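Local coordinates for protein carboxylesterase (Est-2) (Archaeoglobus fulgidus, PDB 5FRD) that probably hydrolyses carboxylic esters as a thermophilic carboxylesterase of the alpha/beta hydrolase family, and binds coenzyme A close to its active site, at residues V65-A69 / A93-L98; V86-L90 / H228-L232; I124-K129 / L165-S170. All blocks are in the same frame, centred on the assembly; numbering follows the deposited sequence.

Contact 2 lies nearest the centre of this alpha/beta hydrolase chain, with contact 1 beside it and contact 3 farther out among the helices. Contact 1 joins helix 65-79 to helix 90-101; contact 2 sets the end of strand 83-88, which runs between those helices, against the loop and short helix at 228-232, so their segments alternate along the chain. Both segments of contact 3, helices 122-125 and 127-130 with helix 162-173, fall between the two of contact 2, in the helical insertion between strands 106-112 and 192-197. Centres of contacts 1 and 2 lie about 15 Å apart, that of contact 3 about 19 and 18 Å from them. Leu90 touches Val65 and Asp168, linking the probable nucleophile turn to both neighbours.

Contact 1 of 3, residues V65-A69 / A93-L98; sequences VDEYA and AVAQKL
The carboxylate of Asp66 is crossed at a slant, on one side of its plane, by the side chain of Lys97: OD1 of Asp66 lies 3.4 Å from CD of Lys97, while OD2 of Asp66 makes a salt bridge with NZ of Lys97, its hydrogen bond weak at 3.4 Å. Both residues have a second conformer, so this link is doubtful as a fixed one. The ring of Tyr68 leads away to bond Asn53 through its OH, leaving CB to meet CG2 of Val94. The Ala93-Val94 peptide takes a methyl on its face: CG1 of Val65, anti to the backbone N (chi1 174°), rests 3.6 Å from N of Val94 and 3.8 Å from CG of Lys97. Ala69 is small enough to let the backbones close in, its CB 3.8 Å from N of Leu98 and its CA 3.7 Å from CG1 of Val94. The segment axes approach to 8.3 Å and cross at -71°. These helices flank strand 83-88 in the alpha/beta hydrolase sequence, and Leu98 also packs on Ala72 and Ser73 of the first. The chemistry implies a close-fitted apolar join that takes in the aliphatic part of Lys97, only its ammonium end reaching the partly exposed margin.

Contact 2 of 3, residues V86-L90 / H228-L232; sequences VGHSL and HMVML
What is probably the nucleophile elbow of the alpha/beta hydrolase fold, entered at Gly87-His88-Ser89 at the end of strand 83-88, meets here the histidine of a probable Ser-His-Asp triad. Ser89 has the strained, positive-phi backbone of such a turn, which presents its side chain to His228. OG of Ser89 lies at the edge of the His228 ring, in its plane and 3.1 Å from NE2 of His228; on the far side of that ring, ND1 bonds Asp200. A bound coenzyme A comes within about 4 Å of the Ser89 side chain, consistent with an active-site pocket. The neighbouring His88 makes the one clear hydrogen bond across the contact. Its NE2 donates to O of His228 at 2.9 Å, a bent bond (134° at the hydrogen) that reaches the oxygen from above the carbonyl plane. The same NE2 sits over the centre of the His228 ring, 3.5 Å above it, and the two imidazoles are inclined obliquely, neither stacked nor edge-to-face. The His88 ring is itself sandwiched: CB of Ser89 lies over one face, CE of Met231 over the other as a CH-pi contact. Two successive bends (chi2 -63°, chi3 -62°) fold the Met231 chain back so that CE rests on the ring. At the edge of the His88 ring, SD of Met229 lies 3.7 Å from CE1 of His88.

Contact 3 of 3, residues I124-K129 / L165-S170; sequences ILEGLK and LHLDLS
His166 projects from helix 162-173 against the carbonyl of Leu125 and the side chains of Leu125, Leu128 and Lys129. With CG anti to the backbone N (chi1 -178°), its ring reaches across to Leu125, whose O lies in the ring plane, 3.1 Å from CD2 of His166. CD1 of Leu125 comes in obliquely, 3.7 Å from CD2 of His166, on the same side of the ring as Ser170, and also meets CB of Leu169. The two ring faces have different neighbours: CG of Lys129 stands over one, 4.0 Å from NE2 of His166, and OG of Ser170 over the other, offset toward the rim. At the CB end of the ring, near its plane, CD1 of Leu128 lies 4.0 Å from CB of His166 and from CD1 of Leu169, and CD2 of Leu128 touches CD2 of Leu165. In the next shell, OG of Ser170 donates to O of His166 at 3.0 Å, from above the carbonyl plane, on the opposite face from the Ser170 N bond. A water in the ring plane bonds NE2 of His166 at 2.7 Å and donates to OE2 of Glu126, whose OE1 takes a salt bridge from NZ of Lys129; Glu126, Lys129 and Ser170 each have a second conformer. Were His166 cut back to alanine, the water would probably lose its ring partner and a gap would open between Lys129 and Ser170. Outward again, Leu128 packs on Ala135 and Val136 of helix 132-141, and the side chain of Ile124 comes within about 4 Å of the bound coenzyme A. The helices belong to an insertion where many alpha/beta hydrolases carry their cap. Leucines thus line the inner side, while the polar edge of one imidazole faces a water and an exposed ion pair.

Contact 1 of 3, residues V65-A69 / A93-L98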
# COMPACT_ATOMS: atom_id res chain seq x y z
N VAL A 65 -7.84 10.39 2.58
CA VAL A 65 -6.96 9.31 3.05
C VAL A 65 -7.26 8.98 4.51
O VAL A 65 -7.26 7.80 4.88
CB VAL A 65 -5.48 9.67 2.84
CG1 VAL A 65 -4.56 8.64 3.46
CG2 VAL A 65 -5.15 9.79 1.36
N ASP A 66 -7.50 9.98 5.36
CA ASP A 66 -7.86 9.75 6.76
C ASP A 66 -9.07 8.83 6.94
O ASP A 66 -9.08 7.98 7.84
CB ASP A 66 -8.15 11.08 7.49
CG ASP A 66 -6.91 11.72 8.10
OD1 ASP A 66 -6.07 10.99 8.67
OD2 ASP A 66 -6.78 12.96 8.03
N GLU A 67 -10.10 8.98 6.11
CA GLU A 67 -11.27 8.13 6.18
C GLU A 67 -10.90 6.65 5.84
O GLU A 67 -11.35 5.73 6.51
CB GLU A 67 -12.37 8.72 5.28
CG GLU A 67 -13.07 9.91 5.94
CD GLU A 67 -13.76 10.85 4.95
OE1 GLU A 67 -14.44 10.37 4.02
OE2 GLU A 67 -13.62 12.08 5.10
N TYR A 68 -10.09 6.46 4.79
CA TYR A 68 -9.62 5.10 4.56
C TYR A 68 -8.80 4.57 5.72
O TYR A 68 -8.86 3.38 6.04
CB TYR A 68 -8.81 5.00 3.25
CG TYR A 68 -9.64 4.86 2.01
CD1 TYR A 68 -10.69 3.96 1.94
CD2 TYR A 68 -9.34 5.56 0.85
CE1 TYR A 68 -11.45 3.80 0.81
CE2 TYR A 68 -10.12 5.42 -0.30
CZ TYR A 68 -11.18 4.52 -0.31
OH TYR A 68 -12.01 4.37 -1.42
N ALA A 69 -8.02 5.42 6.37
CA ALA A 69 -7.26 5.00 7.54
C ALA A 69 -8.14 4.57 8.72
O ALA A 69 -7.76 3.68 9.48
CB ALA A 69 -6.29 6.09 7.96
N ALA A 93 0.10 5.94 2.08
CA ALA A 93 -0.49 7.18 2.65
C ALA A 93 -1.47 6.81 3.75
O ALA A 93 -1.47 7.40 4.85
CB ALA A 93 -1.15 8.02 1.58
N VAL A 94 -2.31 5.83 3.49
CA VAL A 94 -3.25 5.30 4.48
C VAL A 94 -2.47 4.79 5.69
O VAL A 94 -2.84 5.10 6.83
CB VAL A 94 -4.16 4.21 3.88
CG1 VAL A 94 -5.00 3.54 4.96
CG2 VAL A 94 -5.04 4.80 2.80
N ALA A 95 -1.38 4.05 5.48
CA ALA A 95 -0.56 3.57 6.58
C ALA A 95 0.00 4.70 7.44
O ALA A 95 0.03 4.57 8.66
CB ALA A 95 0.58 2.69 6.05
N GLN A 96 0.48 5.77 6.81
CA GLN A 96 1.03 6.89 7.55
C GLN A 96 -0.08 7.53 8.40
O GLN A 96 0.17 7.79 9.60
CB GLN A 96 1.63 7.92 6.61
CG GLN A 96 2.90 7.44 5.94
CD GLN A 96 3.31 8.37 4.83
OE1 GLN A 96 3.85 9.44 5.09
NE2 GLN A 96 3.02 8.00 3.59
N LYS A 97 -1.26 7.77 7.84
CA LYS A 97 -2.36 8.34 8.59
C LYS A 97 -2.84 7.40 9.69
O LYS A 97 -3.20 7.86 10.81
CB LYS A 97 -3.50 8.79 7.70
CG LYS A 97 -3.15 9.93 6.77
CD LYS A 97 -2.91 11.27 7.46
CE LYS A 97 -3.25 12.44 6.55
NZ LYS A 97 -3.53 13.65 7.36
N LEU A 98 -2.83 6.10 9.44
CA LEU A 98 -3.17 5.11 10.44
C LEU A 98 -2.21 5.20 11.63
O LEU A 98 -2.65 5.17 12.79
CB LEU A 98 -3.18 3.71 9.82
CG LEU A 98 -3.55 2.52 10.68
CD1 LEU A 98 -4.03 1.35 9.82
CD2 LEU A 98 -2.40 2.07 11.55

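Contact 2 of 3, residues V86-L90 / H228-L232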
# COMPACT_ATOMS: atom_id res chain seq x y z
N VAL A 86 1.84 -2.70 6.28
CA VAL A 86 2.55 -2.66 4.98
C VAL A 86 1.63 -1.93 4.01
O VAL A 86 0.53 -2.41 3.72
CB VAL A 86 2.82 -4.08 4.48
CG1 VAL A 86 3.57 -4.04 3.15
CG2 VAL A 86 3.56 -4.91 5.50
N GLY A 87 2.04 -0.78 3.50
CA GLY A 87 1.24 0.01 2.58
C GLY A 87 1.93 0.33 1.29
O GLY A 87 3.07 0.78 1.33
N HIS A 88 1.24 0.16 0.19
CA HIS A 88 1.73 0.46 -1.15
C HIS A 88 1.05 1.69 -1.70
O HIS A 88 -0.17 1.71 -1.84
CB HIS A 88 1.51 -0.70 -2.07
CG HIS A 88 1.99 -0.46 -3.46
ND1 HIS A 88 1.22 -0.69 -4.57
CD2 HIS A 88 3.18 -0.01 -3.90
CE1 HIS A 88 1.92 -0.38 -5.65
NE2 HIS A 88 3.12 0.02 -5.28
N SER A 89 1.83 2.71 -2.07
CA SER A 89 1.36 3.91 -2.77
C SER A 89 0.22 4.63 -2.02
O SER A 89 0.49 5.06 -0.90
CB SER A 89 1.06 3.57 -4.23
OG SER A 89 1.18 4.75 -5.05
N LEU A 90 -1.00 4.75 -2.54
CA LEU A 90 -2.14 5.19 -1.72
C LEU A 90 -2.16 4.46 -0.37
O LEU A 90 -2.42 5.07 0.68
CB LEU A 90 -3.47 4.92 -2.42
CG LEU A 90 -4.76 5.02 -1.60
CD1 LEU A 90 -4.99 6.44 -1.17
CD2 LEU A 90 -5.96 4.47 -2.37
N HIS A 228 7.27 0.28 -9.77
CA HIS A 228 6.29 0.57 -8.71
C HIS A 228 5.64 -0.68 -8.17
O HIS A 228 5.41 -0.76 -6.96
CB HIS A 228 5.25 1.54 -9.26
CG HIS A 228 4.33 2.16 -8.26
ND1 HIS A 228 4.78 2.97 -7.25
CD2 HIS A 228 2.98 2.18 -8.18
CE1 HIS A 228 3.74 3.46 -6.59
NE2 HIS A 228 2.64 2.98 -7.12
N MET A 229 5.38 -1.67 -9.02
CA MET A 229 4.66 -2.90 -8.61
C MET A 229 5.60 -4.01 -8.09
O MET A 229 5.43 -5.19 -8.38
CB MET A 229 3.80 -3.42 -9.78
CG MET A 229 2.83 -2.41 -10.33
SD MET A 229 1.81 -1.61 -9.09
CE MET A 229 0.95 -3.00 -8.41
N VAL A 230 6.54 -3.60 -7.25
CA VAL A 230 7.62 -4.44 -6.78
C VAL A 230 7.17 -5.74 -6.10
O VAL A 230 7.80 -6.77 -6.24
CB VAL A 230 8.57 -3.61 -5.90
CG1 VAL A 230 7.87 -3.03 -4.67
CG2 VAL A 230 9.78 -4.41 -5.49
N MET A 231 6.06 -5.71 -5.36
CA MET A 231 5.59 -6.90 -4.65
C MET A 231 5.06 -7.98 -5.59
O MET A 231 4.99 -9.13 -5.20
CB MET A 231 4.52 -6.53 -3.60
CG MET A 231 3.15 -6.16 -4.15
SD MET A 231 3.04 -4.70 -5.19
CE MET A 231 3.58 -3.54 -3.99
N LEU A 232 4.66 -7.57 -6.81
CA LEU A 232 4.22 -8.48 -7.87
C LEU A 232 5.34 -8.82 -8.82
O LEU A 232 5.37 -9.92 -9.36
CB LEU A 232 3.09 -7.83 -8.68
CG LEU A 232 1.79 -7.58 -7.93
CD1 LEU A 232 0.86 -6.69 -8.74
CD2 LEU A 232 1.12 -8.89 -7.59

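Contact 3 of 3, residues I124-K129 / L165-S170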
# COMPACT_ATOMS: atom_id res chain seq x y z
N ILE A 124 -2.18 12.10 -16.30
CA ILE A 124 -2.86 10.89 -15.82
C ILE A 124 -4.21 11.31 -15.25
O ILE A 124 -5.23 10.80 -15.66
CB ILE A 124 -2.02 10.12 -14.75
CG1 ILE A 124 -0.69 9.59 -15.33
CG2 ILE A 124 -2.83 8.95 -14.15
CD1 ILE A 124 0.31 9.03 -14.34
N LEU A 125 -4.22 12.20 -14.26
CA LEU A 125 -5.39 12.44 -13.47
C LEU A 125 -6.52 13.06 -14.31
O LEU A 125 -7.65 12.59 -14.23
CB LEU A 125 -5.00 13.27 -12.21
CG LEU A 125 -6.06 13.53 -11.16
CD1 LEU A 125 -6.58 12.24 -10.56
CD2 LEU A 125 -5.49 14.43 -10.07
N GLU A 126 -6.20 14.04 -15.15
CA GLU A 126 -7.18 14.67 -16.04
C GLU A 126 -7.42 13.81 -17.29
O GLU A 126 -8.50 13.82 -17.86
CB GLU A 126 -6.74 16.08 -16.47
CG GLU A 126 -6.56 17.13 -15.36
CD GLU A 126 -7.69 17.13 -14.35
OE1 GLU A 126 -8.79 17.64 -14.67
OE2 GLU A 126 -7.48 16.62 -13.24
N GLY A 127 -6.40 13.05 -17.70
CA GLY A 127 -6.51 12.15 -18.85
C GLY A 127 -7.51 11.01 -18.64
O GLY A 127 -8.09 10.50 -19.60
N LEU A 128 -7.77 10.63 -17.39
CA LEU A 128 -8.70 9.54 -17.13
C LEU A 128 -10.18 9.85 -17.40
O LEU A 128 -10.96 8.91 -17.61
CB LEU A 128 -8.65 9.08 -15.69
CG LEU A 128 -7.44 8.30 -15.29
CD1 LEU A 128 -7.38 8.25 -13.77
CD2 LEU A 128 -7.45 6.90 -15.88
N LYS A 129 -10.55 11.14 -17.42
CA LYS A 129 -11.94 11.55 -17.66
C LYS A 129 -12.18 11.63 -19.16
O LYS A 129 -13.29 11.39 -19.60
CB LYS A 129 -12.26 12.91 -17.00
CG LYS A 129 -11.90 13.03 -15.51
CD LYS A 129 -12.15 14.45 -14.99
CE LYS A 129 -11.02 15.39 -15.35
NZ LYS A 129 -11.32 16.80 -14.97
N LEU A 165 -10.42 4.37 -9.76
CA LEU A 165 -9.03 4.75 -9.91
C LEU A 165 -8.90 6.26 -9.84
O LEU A 165 -8.01 6.77 -9.16
CB LEU A 165 -8.47 4.22 -11.22
CG LEU A 165 -7.07 4.62 -11.60
CD1 LEU A 165 -6.04 4.12 -10.58
CD2 LEU A 165 -6.71 4.13 -13.00
N HIS A 166 -9.77 6.98 -10.55
CA HIS A 166 -9.70 8.43 -10.53
C HIS A 166 -10.02 8.98 -9.13
O HIS A 166 -9.30 9.88 -8.65
CB HIS A 166 -10.65 9.03 -11.57
CG HIS A 166 -10.59 10.52 -11.63
ND1 HIS A 166 -11.50 11.32 -10.97
CD2 HIS A 166 -9.72 11.34 -12.24
CE1 HIS A 166 -11.19 12.59 -11.19
NE2 HIS A 166 -10.12 12.63 -11.96
N LEU A 167 -10.99 8.42 -8.43
CA LEU A 167 -11.28 8.85 -7.06
C LEU A 167 -10.09 8.64 -6.15
O LEU A 167 -9.70 9.54 -5.39
CB LEU A 167 -12.49 8.13 -6.48
CG LEU A 167 -13.85 8.47 -7.10
CD1 LEU A 167 -14.91 7.56 -6.50
CD2 LEU A 167 -14.22 9.93 -6.90
N ASP A 168 -9.48 7.47 -6.23
CA ASP A 168 -8.32 7.14 -5.40
C ASP A 168 -7.15 8.07 -5.69
O ASP A 168 -6.47 8.54 -4.79
CB ASP A 168 -7.84 5.70 -5.68
CG ASP A 168 -8.77 4.62 -5.15
OD1 ASP A 168 -9.66 4.89 -4.32
OD2 ASP A 168 -8.59 3.42 -5.59
N LEU A 169 -6.85 8.31 -6.97
CA LEU A 169 -5.74 9.18 -7.36
C LEU A 169 -6.02 10.62 -6.95
O LEU A 169 -5.08 11.34 -6.64
CB LEU A 169 -5.44 9.08 -8.84
CG LEU A 169 -4.82 7.75 -9.28
CD1 LEU A 169 -4.72 7.74 -10.80
CD2 LEU A 169 -3.44 7.54 -8.68
N SER A 170 -7.26 11.04 -6.98
CA SER A 170 -7.62 12.37 -6.47
C SER A 170 -7.31 12.50 -4.99
O SER A 170 -6.87 13.56 -4.53
CB SER A 170 -9.09 12.66 -6.75
OG SER A 170 -9.32 12.81 -8.13
O HOH W 1 -9.40 15.18 -11.69